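Local coordinates for antifreeze protein (Uncultured bacterium, PDB 6EIO) that binds ice, using two faces of its surface, and so probably restrains the growth of ice crystals around the bacterium that makes it, at residues A[50-56]-A[71-77]; A[96-100]-A[147-151]; A[128-132]-A[156-161]. All coordinates share one frame; numbering follows the deposited sequence. Where two conformers were deposited one is given.

Contact 1. Residues A[50-56]-A[71-77]; sequences TNITGDL and ILNGTLH
Thr50 and Ile71 open the pairing of two successive coils, Thr50 O accepting from Ile71 N at 2.8 Å. The hydroxyl of Thr50 turns instead to Asn46 and Asn224. At Asn51 the amide oxygen OD1 comes over the branch of Ile71, 3.5 Å from CG2. Ile52 turns both its N and its O to the same neighbour, the N to Ile71 O and the O to Asn73 N, while its CG2 meets Leu72 CD1 at 3.7 Å. Thr53 lies alongside Asn73, and one water joins Thr53 OG1 to Asn51 ND2 and Asn73 ND2. Gly54 makes the bend: its N donates to Asn73 O, and its carbonyl points at Gly74, where any CB would collide with it. Here the regular backbone pairing lapses, and Asp55 stands in for a carbonyl. With CG beside its backbone N (chi1 -64°), OD1 receives Thr75 N at 2.9 Å, met 37° above the carboxylate plane, and a water links OD1 to Thr75 OG1. An alanine at Asp55 would remove that acceptor, and Thr75 N would probably be left without its mate at the bend. Leu56 resumes backbone pairing, donating to Thr75 O and accepting from His77 N at 2.8 Å, with its CD2 beside Leu76 CD1. Gly54 and Gly74 mark the bend in both coils; parallel, in-register strands stacked coil on coil are characteristic of a beta-solenoid, here that of the ice-binding-like fold.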
ATOM      1  N   THR A  50       1.593  -8.264  16.701  1.00  6.29           N
ATOM      2  CA  THR A  50       1.081  -8.043  15.368  1.00  5.75           C
ATOM      3  C   THR A  50       0.138  -9.166  14.979  1.00  5.77           C
ATOM      4  O   THR A  50       0.362 -10.330  15.320  1.00  6.85           O
ATOM      5  CB  THR A  50       2.263  -7.981  14.405  1.00  5.89           C
ATOM      6  OG1 THR A  50       2.976  -6.773  14.696  1.00  6.40           O
ATOM      7  CG2 THR A  50       1.861  -8.000  12.924  1.00  6.14           C
ATOM      8  N   ASN A  51      -0.918  -8.806  14.256  1.00  5.47           N
ATOM      9  CA  ASN A  51      -1.827  -9.793  13.701  1.00  5.47           C
ATOM     10  C   ASN A  51      -2.008  -9.478  12.224  1.00  5.28           C
ATOM     11  O   ASN A  51      -2.360  -8.352  11.870  1.00  6.27           O
ATOM     12  CB  ASN A  51      -3.175  -9.781  14.423  1.00  6.69           C
ATOM     13  CG  ASN A  51      -4.007 -11.005  14.090  1.00  7.69           C
ATOM     14  OD1 ASN A  51      -3.883 -12.043  14.743  1.00  9.81           O
ATOM     15  ND2 ASN A  51      -4.860 -10.898  13.090  1.00  9.00           N
ATOM     16  N   ILE A  52      -1.796 -10.488  11.388  1.00  5.29           N
ATOM     17  CA  ILE A  52      -2.028 -10.401   9.944  1.00  5.39           C
ATOM     18  C   ILE A  52      -3.172 -11.334   9.599  1.00  5.32           C
ATOM     19  O   ILE A  52      -3.108 -12.524   9.912  1.00  6.61           O
ATOM     20  CB  ILE A  52      -0.766 -10.798   9.153  1.00  5.64           C
ATOM     21  CG1 ILE A  52       0.391  -9.838   9.430  1.00  6.20           C
ATOM     22  CG2 ILE A  52      -1.079 -10.869   7.667  1.00  6.62           C
ATOM     23  CD1 ILE A  52       1.741 -10.365   8.970  1.00  8.08           C
ATOM     24  N   THR A  53      -4.199 -10.809   8.929  1.00  5.22           N
ATOM     25  CA  THR A  53      -5.261 -11.646   8.363  1.00  5.37           C
ATOM     26  C   THR A  53      -5.079 -11.571   6.852  1.00  4.97           C
ATOM     27  O   THR A  53      -5.397 -10.563   6.218  1.00  5.95           O
ATOM     28  CB  THR A  53      -6.671 -11.209   8.774  1.00  5.61           C
ATOM     29  OG1 THR A  53      -6.755 -11.086  10.199  1.00  7.30           O
ATOM     30  CG2 THR A  53      -7.678 -12.266   8.338  1.00  7.83           C
ATOM     31  N   GLY A  54      -4.524 -12.632   6.287  1.00  5.42           N
ATOM     32  CA  GLY A  54      -4.093 -12.660   4.901  1.00  5.41           C
ATOM     33  C   GLY A  54      -2.805 -13.439   4.807  1.00  5.08           C
ATOM     34  O   GLY A  54      -2.234 -13.819   5.825  1.00  5.64           O
ATOM     35  N   ASP A  55      -2.330 -13.685   3.588  1.00  4.82           N
ATOM     36  CA  ASP A  55      -1.115 -14.467   3.459  1.00  4.81           C
ATOM     37  C   ASP A  55       0.124 -13.575   3.606  1.00  4.86           C
ATOM     38  O   ASP A  55       0.067 -12.353   3.426  1.00  5.17           O
ATOM     39  CB  ASP A  55      -1.147 -15.253   2.139  1.00  5.37           C
ATOM     40  CG  ASP A  55      -2.285 -16.294   2.093  1.00  5.47           C
ATOM     41  OD1 ASP A  55      -2.747 -16.731   3.165  1.00  5.69           O
ATOM     42  OD2 ASP A  55      -2.685 -16.663   0.958  1.00  6.11           O
ATOM     43  N   LEU A  56       1.242 -14.213   3.950  1.00  5.32           N
ATOM     44  CA  LEU A  56       2.515 -13.544   4.210  1.00  5.69           C
ATOM     45  C   LEU A  56       3.573 -14.214   3.341  1.00  5.89           C
ATOM     46  O   LEU A  56       3.743 -15.438   3.420  1.00  6.39           O
ATOM     47  CB  LEU A  56       2.879 -13.663   5.700  1.00  6.49           C
ATOM     48  CG  LEU A  56       4.257 -13.185   6.158  1.00  7.41           C
ATOM     49  CD1 LEU A  56       4.515 -11.724   5.829  1.00  8.64           C
ATOM     50  CD2 LEU A  56       4.436 -13.413   7.649  1.00  8.46           C
ATOM     51  N   ILE A  71       1.194 -13.044  15.129  1.00  8.08           N
ATOM     52  CA  ILE A  71       0.235 -14.083  14.755  0.56  8.83           C
ATOM     53  C   ILE A  71      -0.131 -13.889  13.285  1.00  7.22           C
ATOM     54  O   ILE A  71      -0.535 -12.783  12.886  1.00  6.72           O
ATOM     55  CB  ILE A  71      -1.042 -14.009  15.620  0.56 13.06           C
ATOM     56  CG1 ILE A  71      -0.735 -14.223  17.105  0.56 15.28           C
ATOM     57  CG2 ILE A  71      -2.077 -15.008  15.131  0.56 15.63           C
ATOM     58  CD1 ILE A  71      -0.162 -15.593  17.431  0.56 19.46           C
ATOM     59  N   LEU A  72      -0.026 -14.950  12.508  1.00  8.49           N
ATOM     60  CA  LEU A  72      -0.444 -14.982  11.119  1.00  7.76           C
ATOM     61  C   LEU A  72      -1.718 -15.818  11.024  1.00  7.09           C
ATOM     62  O   LEU A  72      -1.688 -17.037  11.236  1.00  9.16           O
ATOM     63  CB  LEU A  72       0.657 -15.575  10.248  1.00  7.77           C
ATOM     64  CG  LEU A  72       0.280 -15.724   8.781  1.00  7.71           C
ATOM     65  CD1 LEU A  72      -0.003 -14.379   8.150  1.00  7.68           C
ATOM     66  CD2 LEU A  72       1.398 -16.462   8.047  1.00 10.26           C
ATOM     67  N   ASN A  73      -2.833 -15.158  10.714  1.00  6.30           N
ATOM     68  CA  ASN A  73      -4.086 -15.829  10.373  1.00  6.68           C
ATOM     69  C   ASN A  73      -4.130 -15.854   8.845  1.00  5.79           C
ATOM     70  O   ASN A  73      -4.683 -14.962   8.196  1.00  6.15           O
ATOM     71  CB  ASN A  73      -5.262 -15.073  10.979  1.00  7.76           C
ATOM     72  CG  ASN A  73      -6.607 -15.699  10.664  1.00 12.67           C
ATOM     73  OD1 ASN A  73      -6.675 -16.747  10.032  1.00 14.81           O
ATOM     74  ND2 ASN A  73      -7.685 -15.067  11.122  1.00 15.79           N
ATOM     75  N   GLY A  74      -3.458 -16.857   8.288  1.00  5.85           N
ATOM     76  CA  GLY A  74      -3.143 -16.907   6.874  1.00  5.81           C
ATOM     77  C   GLY A  74      -2.008 -17.890   6.681  1.00  5.36           C
ATOM     78  O   GLY A  74      -1.577 -18.551   7.629  1.00  6.43           O
ATOM     79  N   THR A  75      -1.534 -17.988   5.437  1.00  5.40           N
ATOM     80  CA  THR A  75      -0.496 -18.947   5.095  1.00  5.21           C
ATOM     81  C   THR A  75       0.820 -18.233   4.833  1.00  5.16           C
ATOM     82  O   THR A  75       0.872 -17.218   4.124  1.00  5.77           O
ATOM     83  CB  THR A  75      -0.911 -19.819   3.898  1.00  5.57           C
ATOM     84  OG1 THR A  75      -2.115 -20.513   4.232  1.00  6.27           O
ATOM     85  CG2 THR A  75       0.151 -20.851   3.556  1.00  6.24           C
ATOM     86  N   LEU A  76       1.876 -18.804   5.409  1.00  5.47           N
ATOM     87  CA  LEU A  76       3.245 -18.343   5.244  1.00  5.60           C
ATOM     88  C   LEU A  76       3.868 -19.008   4.019  1.00  5.60           C
ATOM     89  O   LEU A  76       3.942 -20.242   3.934  1.00  6.94           O
ATOM     90  CB  LEU A  76       4.047 -18.695   6.492  1.00  6.71           C
ATOM     91  CG  LEU A  76       5.525 -18.318   6.471  1.00  7.60           C
ATOM     92  CD1 LEU A  76       5.724 -16.825   6.250  1.00  9.20           C
ATOM     93  CD2 LEU A  76       6.190 -18.755   7.773  1.00  9.40           C
ATOM     94  N   HIS A  77       4.372 -18.191   3.097  1.00  5.62           N
ATOM     95  CA  HIS A  77       4.951 -18.643   1.836  1.00  6.13           C
ATOM     96  C   HIS A  77       6.362 -18.070   1.717  1.00  5.99           C
ATOM     97  O   HIS A  77       6.518 -16.877   1.439  1.00  6.57           O
ATOM     98  CB  HIS A  77       4.094 -18.144   0.678  1.00  6.43           C
ATOM     99  CG  HIS A  77       2.747 -18.784   0.592  1.00  6.19           C
ATOM    100  ND1 HIS A  77       2.589 -20.079   0.158  1.00  6.68           N
ATOM    101  CD2 HIS A  77       1.495 -18.325   0.847  1.00  6.51           C
ATOM    102  CE1 HIS A  77       1.303 -20.392   0.163  1.00  7.17           C
ATOM    103  NE2 HIS A  77       0.611 -19.346   0.566  1.00  6.76           N
TER
HETATM  104  O   HOH W   1      -7.298 -12.612  12.469  1.00  9.15           O
HETATM  105  O   HOH W   2      -4.365 -18.886   3.841  1.00  7.34           O

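Contact 2. Residues A[96-100]-A[147-151]; sequences DAAAR and FVIQI
Gln150 reaches from its strand to the end of the helix and meets the carbonyls of Ala97 and Arg100, a direct join between the beta-solenoid of this ice-binding-like fold and the long helix 81-99 that runs alongside it. Its CG lies beside the backbone N (chi1 -58°) and the chain is extended beyond, which carries the carboxamide out to the last turn of the helix. There the single nitrogen NE2 serves two acceptors: Ala97 O at 2.8 Å, along a nearly straight bond in the plane of that carbonyl, and Arg100 O at 2.9 Å, somewhat tilted. Both oxygens lie close to the amide plane, so the pair of bonds fixes which way round the carboxamide sits. Donors are well suited to this place, since carbonyls gather at a helix's C-terminal end.

Arg100 starts toward the strand, but its extended chain runs past Val148 rather than to Gln150; its guanidinium lies obliquely to Val148 CG2, 4.2 Å from NH1. The group is turned side-on to Asp96 one turn earlier, and its remaining nitrogen NH1 donates to Thr26 O and Gln25 OE1, tying the N-terminal stretch of the chain to the helix end. Val148 and Gln150 both pack on Leu121 of the adjoining strand. In the salt bridge, Arg100 NE donates to Asp96 OD1 at 3.0 Å, in the guanidinium plane, and NH2 reaches Asp96 OD2 at 3.2 Å on its syn side.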
ATOM      1  N   ASP A  96       3.843  -1.385 -13.993  1.00  6.71           N
ATOM      2  CA  ASP A  96       2.590  -0.882 -14.553  1.00  7.09           C
ATOM      3  C   ASP A  96       2.230   0.447 -13.903  1.00  7.03           C
ATOM      4  O   ASP A  96       2.024   1.466 -14.573  1.00  8.54           O
ATOM      5  CB  ASP A  96       1.518  -1.971 -14.309  1.00  7.29           C
ATOM      6  CG  ASP A  96       0.103  -1.587 -14.707  1.00  8.35           C
ATOM      7  OD1 ASP A  96      -0.085  -0.606 -15.436  1.00 11.53           O
ATOM      8  OD2 ASP A  96      -0.829  -2.279 -14.242  1.00  9.61           O
ATOM      9  N   ALA A  97       2.194   0.456 -12.578  1.00  6.53           N
ATOM     10  CA  ALA A  97       1.853   1.669 -11.843  1.00  6.42           C
ATOM     11  C   ALA A  97       2.780   2.815 -12.208  1.00  6.64           C
ATOM     12  O   ALA A  97       2.321   3.935 -12.439  1.00  7.96           O
ATOM     13  CB  ALA A  97       1.917   1.387 -10.342  1.00  6.85           C
ATOM     14  N   ALA A  98       4.090   2.554 -12.249  1.00  6.55           N
ATOM     15  CA  ALA A  98       5.068   3.615 -12.469  1.00  7.35           C
ATOM     16  C   ALA A  98       5.018   4.164 -13.889  1.00  7.96           C
ATOM     17  O   ALA A  98       5.423   5.311 -14.119  1.00  9.63           O
ATOM     18  CB  ALA A  98       6.471   3.091 -12.169  1.00  8.80           C
ATOM     19  N   ALA A  99       4.575   3.367 -14.857  1.00  8.45           N
ATOM     20  CA  ALA A  99       4.591   3.772 -16.252  1.00 10.37           C
ATOM     21  C   ALA A  99       3.349   4.530 -16.667  1.00  9.91           C
ATOM     22  O   ALA A  99       3.339   5.122 -17.751  1.00 12.30           O
ATOM     23  CB  ALA A  99       4.731   2.546 -17.154  1.00 13.61           C
ATOM     24  N   ARG A 100       2.300   4.536 -15.860  1.00  9.32           N
ATOM     25  CA  ARG A 100       1.070   5.169 -16.302  1.00  9.39           C
ATOM     26  C   ARG A 100       1.265   6.661 -16.511  1.00  8.33           C
ATOM     27  O   ARG A 100       1.950   7.325 -15.735  1.00  7.91           O
ATOM     28  CB  ARG A 100      -0.039   4.909 -15.312  1.00 11.26           C
ATOM     29  CG  ARG A 100      -0.360   3.460 -15.347  1.00 14.36           C
ATOM     30  CD  ARG A 100      -1.460   3.115 -14.455  1.00 14.46           C
ATOM     31  NE  ARG A 100      -1.779   1.698 -14.588  1.00 11.54           N
ATOM     32  CZ  ARG A 100      -2.987   1.204 -14.372  1.00  9.00           C
ATOM     33  NH1 ARG A 100      -3.979   2.011 -14.016  1.00 10.18           N
ATOM     34  NH2 ARG A 100      -3.203  -0.106 -14.455  1.00  8.53           N
ATOM     35  N   PHE A 147      -7.620   4.953  -7.897  1.00  4.90           N
ATOM     36  CA  PHE A 147      -6.691   6.001  -7.503  1.00  4.98           C
ATOM     37  C   PHE A 147      -5.286   5.417  -7.541  1.00  4.94           C
ATOM     38  O   PHE A 147      -5.016   4.437  -6.842  1.00  5.50           O
ATOM     39  CB  PHE A 147      -6.989   6.488  -6.076  1.00  5.37           C
ATOM     40  CG  PHE A 147      -8.435   6.835  -5.779  1.00  5.04           C
ATOM     41  CD1 PHE A 147      -9.360   5.831  -5.502  1.00  5.32           C
ATOM     42  CD2 PHE A 147      -8.854   8.167  -5.698  1.00  5.54           C
ATOM     43  CE1 PHE A 147     -10.668   6.153  -5.147  1.00  5.87           C
ATOM     44  CE2 PHE A 147     -10.147   8.475  -5.327  1.00  5.91           C
ATOM     45  CZ  PHE A 147     -11.055   7.468  -5.067  1.00  5.91           C
ATOM     46  N   VAL A 148      -4.398   6.023  -8.342  1.00  5.03           N
ATOM     47  CA  VAL A 148      -3.018   5.558  -8.473  1.00  5.25           C
ATOM     48  C   VAL A 148      -2.096   6.717  -8.120  1.00  5.27           C
ATOM     49  O   VAL A 148      -2.214   7.799  -8.711  1.00  5.74           O
ATOM     50  CB  VAL A 148      -2.717   5.066  -9.896  1.00  5.61           C
ATOM     51  CG1 VAL A 148      -1.249   4.657 -10.031  1.00  6.46           C
ATOM     52  CG2 VAL A 148      -3.651   3.921 -10.281  1.00  6.94           C
ATOM     53  N   ILE A 149      -1.169   6.482  -7.185  1.00  5.34           N
ATOM     54  CA  ILE A 149      -0.226   7.511  -6.761  0.53  5.51           C
ATOM     55  C   ILE A 149       1.188   7.009  -6.988  1.00  5.35           C
ATOM     56  O   ILE A 149       1.591   5.973  -6.449  1.00  6.46           O
ATOM     57  CB  ILE A 149      -0.422   7.926  -5.302  0.53  6.20           C
ATOM     58  CG1 ILE A 149      -1.834   8.447  -5.094  0.53  7.80           C
ATOM     59  CG2 ILE A 149       0.587   9.011  -4.949  0.53  6.87           C
ATOM     60  CD1 ILE A 149      -2.191   8.633  -3.650  0.53 10.50           C
ATOM     61  N   GLN A 150       1.934   7.751  -7.809  1.00  5.58           N
ATOM     62  CA  GLN A 150       3.318   7.449  -8.165  1.00  5.74           C
ATOM     63  C   GLN A 150       4.227   8.334  -7.319  1.00  5.68           C
ATOM     64  O   GLN A 150       4.034   9.554  -7.285  1.00  7.27           O
ATOM     65  CB  GLN A 150       3.584   7.783  -9.632  1.00  6.36           C
ATOM     66  CG  GLN A 150       2.670   7.050 -10.594  1.00  7.02           C
ATOM     67  CD  GLN A 150       2.762   7.580 -12.007  1.00  7.22           C
ATOM     68  OE1 GLN A 150       2.982   8.786 -12.222  1.00  9.51           O
ATOM     69  NE2 GLN A 150       2.578   6.714 -12.967  1.00  7.76           N
ATOM     70  N   ILE A 151       5.208   7.742  -6.642  1.00  5.68           N
ATOM     71  CA  ILE A 151       6.034   8.477  -5.690  1.00  5.63           C
ATOM     72  C   ILE A 151       7.506   8.228  -6.009  1.00  5.90           C
ATOM     73  O   ILE A 151       7.990   7.101  -5.895  1.00  6.62           O
ATOM     74  CB  ILE A 151       5.701   8.087  -4.241  1.00  5.77           C
ATOM     75  CG1 ILE A 151       4.210   8.326  -3.968  1.00  6.63           C
ATOM     76  CG2 ILE A 151       6.571   8.862  -3.268  1.00  6.83           C
ATOM     77  CD1 ILE A 151       3.691   7.589  -2.779  1.00  8.42           C
TER
HETATM   78  O   HOH W   3       3.205   9.649 -14.785  1.00 16.97           O

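Contact 3. Residues A[128-132]-A[156-161]; sequences LAVSS and TTTPGR
The guanidinium of Arg161 lies obliquely to Ser131 O and to the carbonyl carbon of Ser132, while its edge is taken by Pro159 O in its own segment. In the conformer described, both NE and NH2 donate to that one oxygen, each at 2.9 Å, NH2 in the carbonyl plane of Pro159 and NE well above it. The bends at chi2 and chi3 (-50° and 88°) fold the arginine back over its own turn to make this grip. The setting is a corner of the parallel beta-solenoid, where two neighbouring coils leave their strands. One of them passes through a type II turn from Thr158 to Arg161, whose third position is Gly160, with the positive phi that glycine tolerates easily.

Before the corner the coils are joined by regular parallel pairing. Thr156 N donates to Leu128 O, Val130 N to Thr156 O at 2.9 Å, and Thr158 N to Val130 O. Ala129 and Thr156 share one side of the strands, where a water connects Leu128 O with Thr156 OG1. On the other side Val130 and Thr157 lie next to each other, Val130 CB 3.9 Å from Thr157 CG2, and Val130 CG1 also meets Arg161 CB at 3.8 Å. The hydroxyl of Thr157 has partners of its own in Thr188 and Gly185 of the next coil. On the opposite flank, Asn111 OD1 accepts from Ser131 N and its ND2 bonds Ser132 OG, so four coils in a row are tied together here.

Past the last backbone bond a side chain continues the join. Thr158 carries OG1 between its backbone N and carbonyl carbon (chi1 52°), and from there OG1 donates to Ser131 O at 2.9 Å, arriving from above the carbonyl plane.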
ATOM      1  N   LEU A 128       6.411  11.983  -0.446  1.00  5.80           N
ATOM      2  CA  LEU A 128       5.003  12.221  -0.177  1.00  5.41           C
ATOM      3  C   LEU A 128       4.743  11.822   1.271  1.00  5.46           C
ATOM      4  O   LEU A 128       5.256  10.798   1.735  1.00  6.46           O
ATOM      5  CB  LEU A 128       4.127  11.390  -1.119  1.00  5.75           C
ATOM      6  CG  LEU A 128       2.659  11.811  -1.190  1.00  6.05           C
ATOM      7  CD1 LEU A 128       2.508  13.166  -1.858  1.00  7.40           C
ATOM      8  CD2 LEU A 128       1.869  10.754  -1.941  1.00  7.63           C
ATOM      9  N   ALA A 129       3.965  12.632   1.987  1.00  5.48           N
ATOM     10  CA  ALA A 129       3.784  12.405   3.413  1.00  6.15           C
ATOM     11  C   ALA A 129       2.373  12.763   3.830  1.00  5.94           C
ATOM     12  O   ALA A 129       1.735  13.609   3.225  1.00  7.33           O
ATOM     13  CB  ALA A 129       4.768  13.246   4.225  1.00  9.00           C
ATOM     14  N   VAL A 130       1.898  12.111   4.872  1.00  8.45           N
ATOM     15  CA  VAL A 130       0.756  12.602   5.621  1.00 12.93           C
ATOM     16  C   VAL A 130       1.328  13.034   6.966  1.00 13.91           C
ATOM     17  O   VAL A 130       1.612  12.199   7.827  1.00 14.88           O
ATOM     18  CB  VAL A 130      -0.353  11.550   5.761  1.00 15.96           C
ATOM     19  CG1 VAL A 130      -1.607  12.196   6.289  1.00 21.87           C
ATOM     20  CG2 VAL A 130      -0.616  10.846   4.425  1.00 17.87           C
ATOM     21  N   SER A 131       1.546  14.346   7.140  1.00 17.11           N
ATOM     22  CA  SER A 131       2.235  14.838   8.332  1.00 19.81           C
ATOM     23  C   SER A 131       1.327  15.569   9.286  1.00 17.18           C
ATOM     24  O   SER A 131       1.530  15.492  10.495  1.00 22.53           O
ATOM     25  CB  SER A 131       3.434  15.743   7.992  1.00 20.56           C
ATOM     26  OG  SER A 131       3.096  17.019   7.496  1.00 17.07           O
ATOM     27  N   SER A 132       0.320  16.240   8.779  1.00 14.14           N
ATOM     28  CA  SER A 132      -0.651  16.895   9.630  1.00 18.66           C
ATOM     29  C   SER A 132      -1.969  16.557   8.991  1.00 18.31           C
ATOM     30  O   SER A 132      -2.082  16.562   7.769  1.00 24.36           O
ATOM     31  CB  SER A 132      -0.482  18.415   9.621  1.00 24.65           C
ATOM     32  OG  SER A 132      -0.610  18.892   8.293  1.00 31.57           O
ATOM     33  N   THR A 156       5.689   8.533   3.772  1.00  5.24           N
ATOM     34  CA  THR A 156       5.746   8.469   5.224  1.00  5.98           C
ATOM     35  C   THR A 156       4.508   9.097   5.841  1.00  7.25           C
ATOM     36  O   THR A 156       3.806   9.910   5.238  1.00  9.64           O
ATOM     37  CB  THR A 156       6.980   9.153   5.807  1.00  8.54           C
ATOM     38  OG1 THR A 156       6.932  10.545   5.499  1.00 12.34           O
ATOM     39  CG2 THR A 156       8.240   8.518   5.280  1.00 11.69           C
ATOM     40  N   THR A 157       4.265   8.702   7.095  1.00  6.50           N
ATOM     41  CA  THR A 157       3.255   9.342   7.920  1.00  6.44           C
ATOM     42  C   THR A 157       3.828   9.599   9.311  1.00  6.65           C
ATOM     43  O   THR A 157       4.621   8.821   9.837  1.00  6.63           O
ATOM     44  CB  THR A 157       1.973   8.499   8.049  1.00  6.68           C
ATOM     45  OG1 THR A 157       2.287   7.280   8.715  1.00  5.89           O
ATOM     46  CG2 THR A 157       1.384   8.179   6.682  1.00  8.62           C
ATOM     47  N   THR A 158       3.368  10.677   9.934  1.00  7.74           N
ATOM     48  CA  THR A 158       3.617  10.888  11.357  1.00  7.51           C
ATOM     49  C   THR A 158       2.614  10.066  12.164  1.00  7.60           C
ATOM     50  O   THR A 158       1.660   9.488  11.636  1.00  9.10           O
ATOM     51  CB  THR A 158       3.484  12.373  11.714  1.00  7.05           C
ATOM     52  OG1 THR A 158       2.231  12.811  11.222  1.00  7.78           O
ATOM     53  CG2 THR A 158       4.598  13.219  11.133  1.00  9.94           C
ATOM     54  N   PRO A 159       2.791  10.021  13.476  1.00  7.05           N
ATOM     55  CA  PRO A 159       1.868   9.240  14.308  1.00  6.54           C
ATOM     56  C   PRO A 159       0.412   9.654  14.150  1.00  6.33           C
ATOM     57  O   PRO A 159       0.072  10.843  14.085  1.00  7.47           O
ATOM     58  CB  PRO A 159       2.390   9.500  15.724  1.00  7.28           C
ATOM     59  CG  PRO A 159       3.877   9.638  15.527  1.00  8.46           C
ATOM     60  CD  PRO A 159       3.970  10.464  14.256  1.00  8.09           C
ATOM     61  N   GLY A 160      -0.461   8.650  14.136  1.00  5.78           N
ATOM     62  CA  GLY A 160      -1.885   8.879  14.235  1.00  6.34           C
ATOM     63  C   GLY A 160      -2.573   9.380  12.990  1.00  6.14           C
ATOM     64  O   GLY A 160      -3.766   9.670  13.052  1.00  8.19           O
ATOM     65  N   ARG A 161      -1.857   9.472  11.864  0.50  5.52           N
ATOM     66  CA  ARG A 161      -2.444   9.928  10.607  0.50  5.04           C
ATOM     67  C   ARG A 161      -3.385   8.864  10.051  0.50  4.67           C
ATOM     68  O   ARG A 161      -3.232   7.667  10.320  0.50  5.54           O
ATOM     69  CB  ARG A 161      -1.370  10.168   9.527  0.50  5.89           C
ATOM     70  CG  ARG A 161      -0.266  11.164   9.848  0.50  5.55           C
ATOM     71  CD  ARG A 161      -0.774  12.493  10.374  0.50  6.26           C
ATOM     72  NE  ARG A 161      -0.934  12.458  11.831  0.50  7.26           N
ATOM     73  CZ  ARG A 161      -1.925  13.017  12.506  0.50  6.73           C
ATOM     74  NH1 ARG A 161      -2.887  13.691  11.888  0.50  8.09           N
ATOM     75  NH2 ARG A 161      -1.945  12.901  13.826  0.50  8.57           N
TER
HETATM   76  O   HOH W   4       7.951  10.823   2.816  1.00 29.71           O

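The three contacts sample one solenoid. Contact 1 comes first along the chain and closes before the others open; its strand 76-78 leads into helix 81-99, whose far end takes part in contact 2. Centre to centre, contacts 1 and 2 are about 27 Å apart, contacts 1 and 3 about 26 Å, and contacts 2 and 3 about 20 Å. The order along the chain is 96-100, 128-132, 147-151, 156-161, so contacts 2 and 3 interleave. They also touch: Leu128 CD2 packs on Ile149 CG2 and Ile151 CD1, both at 3.7 Å, through the interior of the coil. Coil-to-coil pairing and the flanking helix thus build one elongated body, consistent with broad surfaces for ice.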